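PDB 5NLA: putative transcriptional regulator TRANSCRIPTION REGULATOR protein from Rhizobium meliloti, which binds the second messenger c-di-GMP and, as an AraC-like transcriptional activator, regulates production of an extracellular polysaccharide. Local coordinates for residues A[60-63]-A[64-68]. Sequence-based numbering, arbitrary orientation.
Sequences FRSW and RAHMA
F60 O takes the amide of R64 in the shortest hydrogen bond between 60-63 and 64-68, N to O 2.8 Å. The next three amides follow the same i to i+4 rule: A65 N bonds R61 O, H66 N bonds S62 O at 3.0 Å, and M67 N bonds W63 O. On the buried side, W63 has CG anti to its backbone N (chi1 178°), which swings the indole along the helix to meet M67. There M67 CG sits over one face of the indole, 3.9 Å from the centroid of the five-membered ring, a CH-pi contact. A bend at chi2 (-65°) then carries M67 SD over the same face, 4.4 Å from the centroid of the six-membered ring. An alanine in place of W63 would probably leave the M67 thioether without its aromatic bed and open a gap against L89 and Q102, which both side chains also touch. One turn earlier, R64 lays its guanidinium against F60: the ring edge, at CE2, points at one guanidinium face, NH1 lies 3.6 Å from F60 CE2, and the two planes stand 64° apart. F85 meets the rings of both F60 and W63, while R61 NH1 forms a salt bridge with E81. With its W63 and M67 side chains resting on strands 88-94 and 97-104, this is an amphipathic alpha-helix packed on a beta-sheet, its i, i+4 pair forming a Met-aromatic motif.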
loop_
_atom_site.group_PDB
_atom_site.type_symbol
_atom_site.label_atom_id
_atom_site.label_comp_id
_atom_site.label_asym_id
_atom_site.label_seq_id
_atom_site.Cartn_x
_atom_site.Cartn_y
_atom_site.Cartn_z
ATOM N N PHE A 60 11.173 19.618 0.934
ATOM C CA PHE A 60 10.095 19.107 0.116
ATOM C C PHE A 60 10.651 18.299 -1.028
ATOM O O PHE A 60 10.213 17.180 -1.272
ATOM C CB PHE A 60 9.247 20.231 -0.455
ATOM C CG PHE A 60 8.234 19.743 -1.426
ATOM C CD1 PHE A 60 7.178 18.970 -0.988
ATOM C CD2 PHE A 60 8.376 19.977 -2.787
ATOM C CE1 PHE A 60 6.247 18.485 -1.876
ATOM C CE2 PHE A 60 7.446 19.488 -3.681
ATOM C CZ PHE A 60 6.385 18.745 -3.219
ATOM N N ARG A 61 11.615 18.880 -1.735
ATOM C CA ARG A 61 12.299 18.180 -2.819
ATOM C C ARG A 61 12.828 16.805 -2.355
ATOM O O ARG A 61 12.629 15.816 -3.054
ATOM C CB ARG A 61 13.402 19.054 -3.444
ATOM C CG ARG A 61 12.856 20.260 -4.215
ATOM C CD ARG A 61 13.824 20.800 -5.264
ATOM N NE ARG A 61 15.088 21.255 -4.683
ATOM C CZ ARG A 61 15.369 22.500 -4.267
ATOM N NH1 ARG A 61 14.481 23.497 -4.341
ATOM N NH2 ARG A 61 16.573 22.760 -3.758
ATOM N N SER A 62 13.450 16.728 -1.176
ATOM C CA SER A 62 13.876 15.436 -0.616
ATOM C C SER A 62 12.686 14.523 -0.356
ATOM O O SER A 62 12.647 13.381 -0.803
ATOM C CB SER A 62 14.664 15.617 0.677
ATOM O OG SER A 62 14.846 14.368 1.316
ATOM N N TRP A 63 11.708 15.034 0.370
ATOM C CA TRP A 63 10.489 14.283 0.627
ATOM C C TRP A 63 9.856 13.696 -0.643
ATOM O O TRP A 63 9.400 12.546 -0.649
ATOM C CB TRP A 63 9.480 15.172 1.346
ATOM C CG TRP A 63 8.204 14.498 1.603
ATOM C CD1 TRP A 63 7.055 14.639 0.899
ATOM C CD2 TRP A 63 7.946 13.544 2.612
ATOM N NE1 TRP A 63 6.081 13.838 1.424
ATOM C CE2 TRP A 63 6.610 13.153 2.480
ATOM C CE3 TRP A 63 8.716 12.988 3.634
ATOM C CZ2 TRP A 63 6.019 12.227 3.316
ATOM C CZ3 TRP A 63 8.123 12.066 4.490
ATOM C CH2 TRP A 63 6.791 11.694 4.320
ATOM N N ARG A 64 9.818 14.487 -1.707
ATOM C CA ARG A 64 9.226 14.037 -2.963
ATOM C C ARG A 64 10.014 12.889 -3.603
ATOM O O ARG A 64 9.430 11.973 -4.213
ATOM C CB ARG A 64 9.129 15.194 -3.941
ATOM C CG ARG A 64 8.339 14.842 -5.180
ATOM C CD ARG A 64 7.905 16.076 -5.913
ATOM N NE ARG A 64 9.058 16.830 -6.360
ATOM C CZ ARG A 64 8.984 18.020 -6.940
ATOM N NH1 ARG A 64 7.793 18.587 -7.159
ATOM N NH2 ARG A 64 10.105 18.641 -7.307
ATOM N N ALA A 65 11.335 12.960 -3.467
ATOM C CA ALA A 65 12.215 11.914 -3.948
ATOM C C ALA A 65 11.926 10.610 -3.226
ATOM O O ALA A 65 11.763 9.583 -3.876
ATOM C CB ALA A 65 13.677 12.308 -3.782
ATOM N N HIS A 66 11.836 10.665 -1.896
ATOM C CA HIS A 66 11.598 9.465 -1.080
ATOM C C HIS A 66 10.240 8.817 -1.361
ATOM O O HIS A 66 10.098 7.607 -1.253
ATOM C CB HIS A 66 11.714 9.771 0.424
ATOM C CG HIS A 66 13.090 10.175 0.867
ATOM N ND1 HIS A 66 14.240 9.689 0.279
ATOM C CD2 HIS A 66 13.498 11.006 1.858
ATOM C CE1 HIS A 66 15.295 10.214 0.876
ATOM N NE2 HIS A 66 14.873 11.012 1.841
ATOM N N MET A 67 9.253 9.626 -1.727
ATOM C CA MET A 67 7.895 9.155 -1.922
ATOM C C MET A 67 7.524 8.888 -3.373
ATOM O O MET A 67 6.461 8.347 -3.608
ATOM C CB MET A 67 6.916 10.168 -1.315
ATOM C CG MET A 67 7.072 10.377 0.188
ATOM S SD MET A 67 6.687 8.940 1.181
ATOM C CE MET A 67 5.009 8.709 0.643
ATOM N N ALA A 68 8.398 9.241 -4.322
ATOM C CA ALA A 68 8.147 9.126 -5.793
ATOM C C ALA A 68 7.612 7.793 -6.330
ATOM O O ALA A 68 6.697 7.800 -7.155
ATOM C CB ALA A 68 9.391 9.524 -6.583
#